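Local coordinates for prohead core protein protease (Enterobacteria phage T4, PDB 5JBL) that serves as the serine protease of the phage prohead's inner core, activating itself by autocatalytic cleavage after prohead assembly and then processing many prohead proteins, at residues P55-A66 with W124-V135; V93-L102 with P112-M122. The protein carries 3 engineered substitutions. All coordinates share one frame; numbering follows the deposited sequence.

Contact 1 of 2, residues P55-A66 with W124-V135; sequences PGLYIEGIFLQA and WKGNDVYGRARV. Engineered in segment 55-66: Leu64 (natural residue Met).
Arg134 sends CG opposite its own nitrogen (chi1 -179°) and stays extended to NE, whereas Tyr58 swings its ring opposite its carbonyl carbon (chi1 -74°); the two side chains meet on one face of the sheet with guanidinium and ring planes almost perpendicular. They belong to an antiparallel beta ladder, strand 53-65 against strand 128-135, interrupted by a classic beta bulge. Arg134 CG lies over the phenol face, 4.3 Å from the centroid of the Tyr58 ring, as a CH-pi contact. Arg134 NH1 then reaches Tyr58 OH at 2.8 Å within the guanidinium plane, and Arg134 NH2 donates to Pro55 O, with the acceptor tilted out of the guanidinium plane. Two bonds thus fix the rotation of the guanidinium, with Gly56 CA over one face. Tyr58 OH is also bonded to Glu120 of strand 115-125, which forms a salt bridge with Arg132.

The bulge is evident at Val129 O, which accepts Phe63 N at 2.8 Å and, weakly, Leu64 N at 3.4 Å. Just before it the chain turns a corner at Gly61, and the Phe63 ring lies against the backbone of Gly131, where no side chain intervenes; Gly131 N sits over one ring face. On Tyr130, Ile62 CG1 makes a second CH-pi contact, 3.8 Å from the ring centroid. Leu64, an engineered residue, packs CB against Val129; its side chain comes within about 6 Å of that of Glu28, at an inferred autolysis site. Beyond the bulge, Gln65 NE2 donates to Asp128 OD1 at 3.1 Å, keeping that oxygen in its amide plane but approaching from above the carboxylate. A water bonded to Asp128 OD1 at 2.8 Å also donates to the carbonyl oxygen of Ala66.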
loop_
_atom_site.group_PDB
_atom_site.type_symbol
_atom_site.label_atom_id
_atom_site.label_comp_id
_atom_site.label_asym_id
_atom_site.label_seq_id
_atom_site.Cartn_x
_atom_site.Cartn_y
_atom_site.Cartn_z
ATOM N N PRO C 55 -9.096 15.056 -20.767
ATOM C CA PRO C 55 -10.043 15.357 -19.696
ATOM C C PRO C 55 -9.318 15.430 -18.363
ATOM O O PRO C 55 -8.190 14.962 -18.208
ATOM C CB PRO C 55 -11.018 14.173 -19.726
ATOM C CG PRO C 55 -10.669 13.387 -20.956
ATOM C CD PRO C 55 -9.241 13.676 -21.252
ATOM N N GLY C 56 -9.991 16.023 -17.389
ATOM C CA GLY C 56 -9.432 16.111 -16.056
ATOM C C GLY C 56 -10.532 16.379 -15.059
ATOM O O GLY C 56 -11.630 16.819 -15.414
ATOM N N LEU C 57 -10.219 16.110 -13.802
ATOM C CA LEU C 57 -11.092 16.414 -12.681
ATOM C C LEU C 57 -10.497 17.608 -11.962
ATOM O O LEU C 57 -9.336 17.556 -11.539
ATOM C CB LEU C 57 -11.194 15.212 -11.750
ATOM C CG LEU C 57 -11.970 15.404 -10.456
ATOM C CD1 LEU C 57 -13.411 15.775 -10.732
ATOM C CD2 LEU C 57 -11.891 14.089 -9.691
ATOM N N TYR C 58 -11.283 18.676 -11.812
ATOM C CA TYR C 58 -10.779 19.923 -11.252
ATOM C C TYR C 58 -11.547 20.349 -10.015
ATOM O O TYR C 58 -12.771 20.219 -9.956
ATOM C CB TYR C 58 -10.840 21.048 -12.286
ATOM C CG TYR C 58 -9.774 20.905 -13.321
ATOM C CD1 TYR C 58 -8.559 21.546 -13.155
ATOM C CD2 TYR C 58 -9.952 20.092 -14.434
ATOM C CE1 TYR C 58 -7.560 21.417 -14.070
ATOM C CE2 TYR C 58 -8.940 19.954 -15.372
ATOM C CZ TYR C 58 -7.740 20.627 -15.169
ATOM O OH TYR C 58 -6.702 20.523 -16.060
ATOM N N ILE C 59 -10.817 20.885 -9.037
ATOM C CA ILE C 59 -11.397 21.567 -7.889
ATOM C C ILE C 59 -11.115 23.054 -8.064
ATOM O O ILE C 59 -9.952 23.445 -8.248
ATOM C CB ILE C 59 -10.815 21.026 -6.575
ATOM C CG1 ILE C 59 -11.091 19.521 -6.480
ATOM C CG2 ILE C 59 -11.409 21.781 -5.387
ATOM C CD1 ILE C 59 -10.300 18.816 -5.406
ATOM N N GLU C 60 -12.167 23.881 -8.029
ATOM C CA GLU C 60 -12.003 25.317 -8.248
ATOM C C GLU C 60 -12.834 26.113 -7.248
ATOM O O GLU C 60 -14.025 25.836 -7.055
ATOM C CB GLU C 60 -12.390 25.703 -9.685
ATOM C CG GLU C 60 -12.047 27.141 -10.053
ATOM C CD GLU C 60 -12.476 27.515 -11.471
ATOM O OE1 GLU C 60 -13.233 28.500 -11.617
ATOM O OE2 GLU C 60 -12.061 26.831 -12.437
ATOM N N GLY C 61 -12.207 27.107 -6.631
ATOM C CA GLY C 61 -12.944 28.013 -5.757
ATOM C C GLY C 61 -11.994 28.691 -4.784
ATOM O O GLY C 61 -10.800 28.829 -5.056
ATOM N N ILE C 62 -12.550 29.089 -3.646
ATOM C CA ILE C 62 -11.774 29.805 -2.639
ATOM C C ILE C 62 -10.764 28.861 -2.008
ATOM O O ILE C 62 -11.128 27.827 -1.429
ATOM C CB ILE C 62 -12.694 30.425 -1.581
ATOM C CG1 ILE C 62 -13.511 31.556 -2.213
ATOM C CG2 ILE C 62 -11.884 30.909 -0.381
ATOM C CD1 ILE C 62 -14.578 32.127 -1.304
ATOM N N PHE C 63 -9.486 29.217 -2.106
ATOM C CA PHE C 63 -8.441 28.419 -1.482
ATOM C C PHE C 63 -7.865 29.055 -0.222
ATOM O O PHE C 63 -7.370 28.329 0.634
ATOM C CB PHE C 63 -7.290 28.165 -2.466
ATOM C CG PHE C 63 -7.604 27.164 -3.568
ATOM C CD1 PHE C 63 -8.774 26.424 -3.564
ATOM C CD2 PHE C 63 -6.705 26.979 -4.613
ATOM C CE1 PHE C 63 -9.051 25.502 -4.583
ATOM C CE2 PHE C 63 -6.960 26.068 -5.626
ATOM C CZ PHE C 63 -8.139 25.320 -5.612
ATOM N N LEU C 64 -7.889 30.381 -0.110
ATOM C CA LEU C 64 -7.436 31.102 1.074
ATOM C C LEU C 64 -8.221 32.403 1.174
ATOM O O LEU C 64 -8.775 32.894 0.185
ATOM C CB LEU C 64 -5.928 31.415 1.031
ATOM C CG LEU C 64 -4.929 30.257 0.919
ATOM C CD1 LEU C 64 -4.603 29.993 -0.544
ATOM C CD2 LEU C 64 -3.671 30.536 1.713
ATOM N N GLN C 65 -8.253 32.971 2.375
ATOM C CA GLN C 65 -8.991 34.206 2.616
ATOM C C GLN C 65 -8.190 35.156 3.484
ATOM O O GLN C 65 -7.663 34.749 4.522
ATOM C CB GLN C 65 -10.321 33.928 3.297
ATOM C CG GLN C 65 -11.261 33.109 2.462
ATOM C CD GLN C 65 -12.577 32.911 3.154
ATOM O OE1 GLN C 65 -12.704 32.045 4.017
ATOM N NE2 GLN C 65 -13.558 33.741 2.817
ATOM N N ALA C 66 -8.141 36.426 3.075
ATOM C CA ALA C 66 -7.518 37.500 3.831
ATOM C C ALA C 66 -8.570 38.267 4.619
ATOM O O ALA C 66 -9.757 38.265 4.281
ATOM C CB ALA C 66 -6.782 38.471 2.895
ATOM N N TRP C 124 -6.858 36.563 -7.316
ATOM C CA TRP C 124 -7.557 37.284 -6.256
ATOM C C TRP C 124 -8.936 37.749 -6.721
ATOM O O TRP C 124 -9.125 38.128 -7.878
ATOM C CB TRP C 124 -6.743 38.492 -5.777
ATOM C CG TRP C 124 -5.570 38.156 -4.879
ATOM C CD1 TRP C 124 -4.295 37.865 -5.273
ATOM C CD2 TRP C 124 -5.564 38.099 -3.435
ATOM N NE1 TRP C 124 -3.493 37.626 -4.172
ATOM C CE2 TRP C 124 -4.248 37.759 -3.034
ATOM C CE3 TRP C 124 -6.540 38.285 -2.451
ATOM C CZ2 TRP C 124 -3.886 37.610 -1.697
ATOM C CZ3 TRP C 124 -6.176 38.146 -1.116
ATOM C CH2 TRP C 124 -4.858 37.811 -0.751
ATOM N N LYS C 125 -9.899 37.713 -5.811
ATOM C CA LYS C 125 -11.220 38.294 -6.042
ATOM C C LYS C 125 -11.618 38.954 -4.722
ATOM O O LYS C 125 -12.096 38.280 -3.804
ATOM C CB LYS C 125 -12.223 37.234 -6.486
ATOM C CG LYS C 125 -13.684 37.666 -6.451
ATOM C CD LYS C 125 -14.120 38.309 -7.750
ATOM C CE LYS C 125 -14.205 37.285 -8.872
ATOM N NZ LYS C 125 -14.707 37.899 -10.128
ATOM N N GLY C 126 -11.392 40.261 -4.620
ATOM C CA GLY C 126 -11.579 40.928 -3.335
ATOM C C GLY C 126 -10.548 40.442 -2.328
ATOM O O GLY C 126 -9.337 40.451 -2.588
ATOM N N ASN C 127 -11.025 39.983 -1.170
ATOM C CA ASN C 127 -10.147 39.480 -0.123
ATOM C C ASN C 127 -9.952 37.974 -0.186
ATOM O O ASN C 127 -9.321 37.409 0.718
ATOM C CB ASN C 127 -10.693 39.876 1.255
ATOM C CG ASN C 127 -10.563 41.367 1.522
ATOM O OD1 ASN C 127 -9.617 42.005 1.065
ATOM N ND2 ASN C 127 -11.534 41.934 2.230
ATOM N N ASP C 128 -10.442 37.320 -1.238
ATOM C CA ASP C 128 -10.382 35.871 -1.359
ATOM C C ASP C 128 -9.405 35.464 -2.448
ATOM O O ASP C 128 -9.378 36.067 -3.523
ATOM C CB ASP C 128 -11.762 35.293 -1.667
ATOM C CG ASP C 128 -12.721 35.462 -0.510
ATOM O OD1 ASP C 128 -12.256 35.461 0.651
ATOM O OD2 ASP C 128 -13.933 35.607 -0.754
ATOM N N VAL C 129 -8.633 34.414 -2.179
ATOM C CA VAL C 129 -7.725 33.838 -3.163
ATOM C C VAL C 129 -8.460 32.669 -3.802
ATOM O O VAL C 129 -8.801 31.699 -3.122
ATOM C CB VAL C 129 -6.406 33.390 -2.520
ATOM C CG1 VAL C 129 -5.414 32.982 -3.595
ATOM C CG2 VAL C 129 -5.843 34.504 -1.651
ATOM N N TYR C 130 -8.745 32.763 -5.099
ATOM C CA TYR C 130 -9.335 31.644 -5.816
ATOM C C TYR C 130 -8.243 30.826 -6.488
ATOM O O TYR C 130 -7.138 31.308 -6.730
ATOM C CB TYR C 130 -10.335 32.133 -6.869
ATOM C CG TYR C 130 -11.684 32.496 -6.292
ATOM C CD1 TYR C 130 -11.855 33.668 -5.559
ATOM C CD2 TYR C 130 -12.781 31.651 -6.445
ATOM C CE1 TYR C 130 -13.090 34.005 -5.019
ATOM C CE2 TYR C 130 -14.011 31.973 -5.903
ATOM C CZ TYR C 130 -14.161 33.156 -5.195
ATOM O OH TYR C 130 -15.384 33.481 -4.658
ATOM N N GLY C 131 -8.557 29.573 -6.799
ATOM C CA GLY C 131 -7.596 28.828 -7.586
ATOM C C GLY C 131 -8.262 27.667 -8.286
ATOM O O GLY C 131 -9.424 27.337 -8.043
ATOM N N ARG C 132 -7.494 27.036 -9.157
ATOM C CA ARG C 132 -7.948 25.841 -9.850
ATOM C C ARG C 132 -6.910 24.755 -9.627
ATOM O O ARG C 132 -5.717 24.980 -9.846
ATOM C CB ARG C 132 -8.159 26.115 -11.348
ATOM C CG ARG C 132 -8.823 24.963 -12.077
ATOM C CD ARG C 132 -9.074 25.281 -13.546
ATOM N NE ARG C 132 -7.859 25.122 -14.328
ATOM C CZ ARG C 132 -7.107 26.133 -14.753
ATOM N NH1 ARG C 132 -7.450 27.387 -14.477
ATOM N NH2 ARG C 132 -6.010 25.887 -15.460
ATOM N N ALA C 133 -7.351 23.598 -9.143
ATOM C CA ALA C 133 -6.462 22.483 -8.886
ATOM C C ALA C 133 -6.924 21.260 -9.666
ATOM O O ALA C 133 -8.110 20.939 -9.692
ATOM C CB ALA C 133 -6.402 22.137 -7.392
ATOM N N ARG C 134 -5.979 20.578 -10.292
ATOM C CA ARG C 134 -6.260 19.338 -11.002
ATOM C C ARG C 134 -5.970 18.154 -10.087
ATOM O O ARG C 134 -4.931 18.118 -9.416
ATOM C CB ARG C 134 -5.412 19.259 -12.273
ATOM C CG ARG C 134 -5.653 18.020 -13.099
ATOM C CD ARG C 134 -4.712 17.956 -14.288
ATOM N NE ARG C 134 -4.969 16.744 -15.059
ATOM C CZ ARG C 134 -5.678 16.690 -16.184
ATOM N NH1 ARG C 134 -6.196 17.797 -16.707
ATOM N NH2 ARG C 134 -5.865 15.513 -16.790
ATOM N N VAL C 135 -6.897 17.201 -10.032
ATOM C CA VAL C 135 -6.693 15.982 -9.255
ATOM C C VAL C 135 -5.796 15.040 -10.051
ATOM O O VAL C 135 -5.984 14.861 -11.261
ATOM C CB VAL C 135 -8.039 15.325 -8.911
ATOM C CG1 VAL C 135 -7.825 13.996 -8.180
ATOM C CG2 VAL C 135 -8.857 16.256 -8.058
HETATM O O HOH W 1 -7.824 14.715 -13.357
HETATM O O HOH W 2 -12.096 37.227 2.845
#

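Contact 2 of 2, residues V93-L102 with P112-M122; sequences VLTKQALGEL and PMQAAIIIEDM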
loop_
_atom_site.group_PDB
_atom_site.type_symbol
_atom_site.label_atom_id
_atom_site.label_comp_id
_atom_site.label_asym_id
_atom_site.label_seq_id
_atom_site.Cartn_x
_atom_site.Cartn_y
_atom_site.Cartn_z
ATOM N N VAL C 93 3.635 27.552 -8.510
ATOM C CA VAL C 93 2.564 27.351 -9.489
ATOM C C VAL C 93 3.115 27.427 -10.908
ATOM O O VAL C 93 2.954 26.490 -11.700
ATOM C CB VAL C 93 1.433 28.372 -9.271
ATOM C CG1 VAL C 93 0.334 28.169 -10.319
ATOM C CG2 VAL C 93 0.869 28.240 -7.847
ATOM N N LEU C 94 3.805 28.527 -11.242
ATOM C CA LEU C 94 4.309 28.715 -12.598
ATOM C C LEU C 94 5.453 27.762 -12.941
ATOM O O LEU C 94 5.736 27.545 -14.128
ATOM C CB LEU C 94 4.752 30.176 -12.783
ATOM C CG LEU C 94 3.574 31.153 -12.678
ATOM C CD1 LEU C 94 4.004 32.621 -12.872
ATOM C CD2 LEU C 94 2.468 30.749 -13.670
ATOM N N THR C 95 6.142 27.217 -11.942
ATOM C CA THR C 95 7.201 26.240 -12.182
ATOM C C THR C 95 6.680 24.808 -12.214
ATOM O O THR C 95 7.483 23.873 -12.366
ATOM C CB THR C 95 8.284 26.367 -11.107
ATOM O OG1 THR C 95 7.702 26.097 -9.827
ATOM C CG2 THR C 95 8.865 27.789 -11.093
ATOM N N LYS C 96 5.360 24.624 -12.088
ATOM C CA LYS C 96 4.703 23.314 -12.153
ATOM C C LYS C 96 5.109 22.414 -10.978
ATOM O O LYS C 96 5.247 21.206 -11.127
ATOM C CB LYS C 96 4.982 22.628 -13.492
ATOM C CG LYS C 96 4.581 23.444 -14.722
ATOM C CD LYS C 96 3.116 23.828 -14.667
ATOM C CE LYS C 96 2.673 24.529 -15.943
ATOM N NZ LYS C 96 1.226 24.901 -15.892
ATOM N N GLN C 97 5.271 23.007 -9.798
ATOM C CA GLN C 97 5.662 22.293 -8.588
ATOM C C GLN C 97 4.611 22.366 -7.483
ATOM O O GLN C 97 4.866 21.877 -6.373
ATOM C CB GLN C 97 6.996 22.840 -8.044
ATOM C CG GLN C 97 8.237 22.680 -8.908
ATOM C CD GLN C 97 8.878 21.299 -8.809
ATOM O OE1 GLN C 97 8.374 20.404 -8.135
ATOM N NE2 GLN C 97 10.032 21.144 -9.441
ATOM N N ALA C 98 3.442 22.965 -7.735
ATOM C CA ALA C 98 2.498 23.299 -6.660
ATOM C C ALA C 98 1.575 22.123 -6.347
ATOM O O ALA C 98 0.355 22.182 -6.480
ATOM C CB ALA C 98 1.710 24.557 -7.023
ATOM N N LEU C 99 2.201 21.040 -5.891
ATOM C CA LEU C 99 1.503 19.836 -5.473
ATOM C C LEU C 99 0.830 20.021 -4.115
ATOM O O LEU C 99 1.235 20.841 -3.285
ATOM C CB LEU C 99 2.482 18.660 -5.398
ATOM C CG LEU C 99 3.243 18.391 -6.695
ATOM C CD1 LEU C 99 4.244 17.241 -6.554
ATOM C CD2 LEU C 99 2.238 18.091 -7.809
ATOM N N GLY C 100 -0.220 19.222 -3.889
ATOM C CA GLY C 100 -0.818 19.124 -2.578
ATOM C C GLY C 100 -1.219 17.689 -2.311
ATOM O O GLY C 100 -1.258 16.874 -3.220
ATOM N N GLU C 101 -1.546 17.408 -1.047
ATOM C CA GLU C 101 -1.755 16.049 -0.576
ATOM C C GLU C 101 -3.205 15.847 -0.158
ATOM O O GLU C 101 -4.010 16.773 -0.151
ATOM C CB GLU C 101 -0.809 15.735 0.586
ATOM C CG GLU C 101 0.669 15.953 0.230
ATOM C CD GLU C 101 1.649 15.601 1.360
ATOM O OE1 GLU C 101 1.340 14.731 2.205
ATOM O OE2 GLU C 101 2.750 16.201 1.405
ATOM N N LEU C 102 -3.526 14.612 0.189
ATOM C CA LEU C 102 -4.803 14.267 0.798
ATOM C C LEU C 102 -4.528 14.081 2.285
ATOM O O LEU C 102 -3.710 13.232 2.649
ATOM C CB LEU C 102 -5.381 12.998 0.169
ATOM C CG LEU C 102 -6.688 12.412 0.729
ATOM C CD1 LEU C 102 -7.784 13.460 0.693
ATOM C CD2 LEU C 102 -7.100 11.204 -0.103
ATOM N N PRO C 112 5.989 14.258 -2.819
ATOM C CA PRO C 112 5.396 13.948 -4.132
ATOM C C PRO C 112 4.853 12.529 -4.222
ATOM O O PRO C 112 3.959 12.279 -5.049
ATOM C CB PRO C 112 6.558 14.185 -5.115
ATOM C CG PRO C 112 7.810 14.031 -4.283
ATOM C CD PRO C 112 7.411 14.616 -2.922
ATOM N N MET C 113 5.353 11.599 -3.400
ATOM C CA MET C 113 4.747 10.270 -3.334
ATOM C C MET C 113 3.338 10.313 -2.759
ATOM O O MET C 113 2.562 9.374 -2.970
ATOM C CB MET C 113 5.624 9.334 -2.499
ATOM C CG MET C 113 6.406 8.278 -3.290
ATOM S SD MET C 113 5.418 7.030 -4.148
ATOM C CE MET C 113 4.476 6.390 -2.776
ATOM N N GLN C 114 2.991 11.364 -2.022
ATOM C CA GLN C 114 1.677 11.487 -1.404
ATOM C C GLN C 114 0.812 12.548 -2.064
ATOM O O GLN C 114 -0.311 12.813 -1.603
ATOM C CB GLN C 114 1.845 11.768 0.088
ATOM C CG GLN C 114 2.521 10.597 0.831
ATOM C CD GLN C 114 2.527 10.771 2.345
ATOM O OE1 GLN C 114 1.476 10.755 2.984
ATOM N NE2 GLN C 114 3.715 10.948 2.924
ATOM N N ALA C 115 1.278 13.108 -3.168
ATOM C CA ALA C 115 0.560 14.178 -3.843
ATOM C C ALA C 115 -0.759 13.669 -4.418
ATOM O O ALA C 115 -0.839 12.562 -4.971
ATOM C CB ALA C 115 1.438 14.772 -4.952
ATOM N N ALA C 116 -1.810 14.478 -4.248
ATOM C CA ALA C 116 -3.110 14.172 -4.806
ATOM C C ALA C 116 -3.633 15.223 -5.773
ATOM O O ALA C 116 -4.522 14.903 -6.575
ATOM C CB ALA C 116 -4.139 13.946 -3.672
ATOM N N ILE C 117 -3.123 16.462 -5.726
ATOM C CA ILE C 117 -3.583 17.538 -6.595
ATOM C C ILE C 117 -2.391 18.365 -7.028
ATOM O O ILE C 117 -1.329 18.347 -6.403
ATOM C CB ILE C 117 -4.616 18.475 -5.913
ATOM C CG1 ILE C 117 -4.021 19.137 -4.672
ATOM C CG2 ILE C 117 -5.842 17.733 -5.523
ATOM C CD1 ILE C 117 -3.539 20.570 -4.936
ATOM N N ILE C 118 -2.584 19.131 -8.099
ATOM C CA ILE C 118 -1.614 20.136 -8.497
ATOM C C ILE C 118 -2.366 21.421 -8.817
ATOM O O ILE C 118 -3.361 21.404 -9.548
ATOM C CB ILE C 118 -0.744 19.660 -9.678
ATOM C CG1 ILE C 118 0.301 20.729 -10.022
ATOM C CG2 ILE C 118 -1.607 19.271 -10.908
ATOM C CD1 ILE C 118 1.406 20.247 -10.949
ATOM N N ILE C 119 -1.903 22.532 -8.251
ATOM C CA ILE C 119 -2.523 23.831 -8.481
ATOM C C ILE C 119 -2.044 24.382 -9.816
ATOM O O ILE C 119 -0.838 24.521 -10.042
ATOM C CB ILE C 119 -2.201 24.804 -7.332
ATOM C CG1 ILE C 119 -2.872 24.321 -6.045
ATOM C CG2 ILE C 119 -2.612 26.255 -7.711
ATOM C CD1 ILE C 119 -2.633 25.207 -4.821
ATOM N N GLU C 120 -2.994 24.717 -10.707
ATOM C CA GLU C 120 -2.672 25.255 -12.025
ATOM C C GLU C 120 -2.746 26.771 -12.094
ATOM O O GLU C 120 -2.103 27.364 -12.965
ATOM C CB GLU C 120 -3.622 24.693 -13.097
ATOM C CG GLU C 120 -3.686 23.191 -13.094
ATOM C CD GLU C 120 -4.306 22.637 -14.363
ATOM O OE1 GLU C 120 -5.141 23.331 -14.981
ATOM O OE2 GLU C 120 -3.948 21.504 -14.735
ATOM N N ASP C 121 -3.512 27.408 -11.218
ATOM C CA ASP C 121 -3.673 28.855 -11.307
ATOM C C ASP C 121 -4.270 29.343 -10.004
ATOM O O ASP C 121 -5.005 28.614 -9.327
ATOM C CB ASP C 121 -4.567 29.258 -12.489
ATOM C CG ASP C 121 -4.337 30.702 -12.944
ATOM O OD1 ASP C 121 -4.903 31.098 -13.986
ATOM O OD2 ASP C 121 -3.596 31.443 -12.262
ATOM N N MET C 122 -3.914 30.560 -9.635
ATOM C CA MET C 122 -4.483 31.212 -8.462
ATOM C C MET C 122 -4.717 32.662 -8.822
ATOM O O MET C 122 -3.971 33.230 -9.616
ATOM C CB MET C 122 -3.585 31.124 -7.211
ATOM C CG MET C 122 -3.423 29.715 -6.666
ATOM S SD MET C 122 -2.287 29.591 -5.271
ATOM C CE MET C 122 -3.290 30.233 -3.951
HETATM O O HOH W 3 1.803 24.098 -10.601
HETATM O O HOH W 4 -2.020 12.207 0.288
#
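Backbone hydrogen bonds carry the pairing of Gly100 with Ile117. Gly100 N donates to Ile117 O at 2.9 Å, and Gly100 O accepts twice in return: from Ala116 N at 2.7 Å, in the carbonyl plane, and from Ile117 N at 3.2 Å, well above it. Farther along, Ile119 N gives Ala98 O a nearly straight bond (174° at the hydrogen).

Apolar contacts fill in around these bonds. With chi1 at 60°, Ile117 holds CG1 between its own nitrogen and carbonyl carbon, and CG1 and CD1 fold over Gly100, which has no side chain in their way. Leu99 CD2 touches Ile118 CB at 3.9 Å, while its CD1 crosses to Pro112. Ala98 CB rests on Ile119 CB, also at 3.9 Å, and Val93 CG2 meets Ile119 CG2 at 4.0 Å.

Ala116 and Ile117 both face Gly100, a classic beta bulge in the antiparallel pairing of strands 99-101 and 115-125. The approach to this short strand begins at the end of helix 78-93, which closes in a Schellman motif at Lys96, and passes through an inverse gamma turn centred on Ala98.

Water supplies further bridges. One molecule donates to both Val93 O and Ile119 O, tying the helix end to the strand; another links Leu102 N with Gln114 O.

Among polar side chains, Glu101 crosses Gln114 obliquely, its OE1 touching Gln114 CB, but its carboxylate is engaged elsewhere: OE2 forms salt bridges with Arg107 and Arg161 and accepts the backbone N-H of Asp111. The Glu101 side chain lies about 7 Å from that of Ala104, a changed active-site residue.

In the fold
Strand 115-125 joins the two contacts: it pairs with 99-101 in contact 2 and, along its other edge, with strand 128-135, which contact 1 pairs in turn with 53-65, all within one antiparallel sheet, the contact centres about 12 Å apart. Both use backbone bonds and bridging waters. Contact 2 is the more buried, its side chains meeting mainly through aliphatic carbons; a second subunit of the pentamer also reaches it, Trp154 of that chain packing on Leu99. Contact 1 is only partly buried and adds polar side-chain bonds and CH-pi contacts. Direct junctions include a probable hydrogen bond from Arg134 N to Ile118 O (2.8 Å) and packing of Val129 CG1 against Met122 CE (3.5 Å).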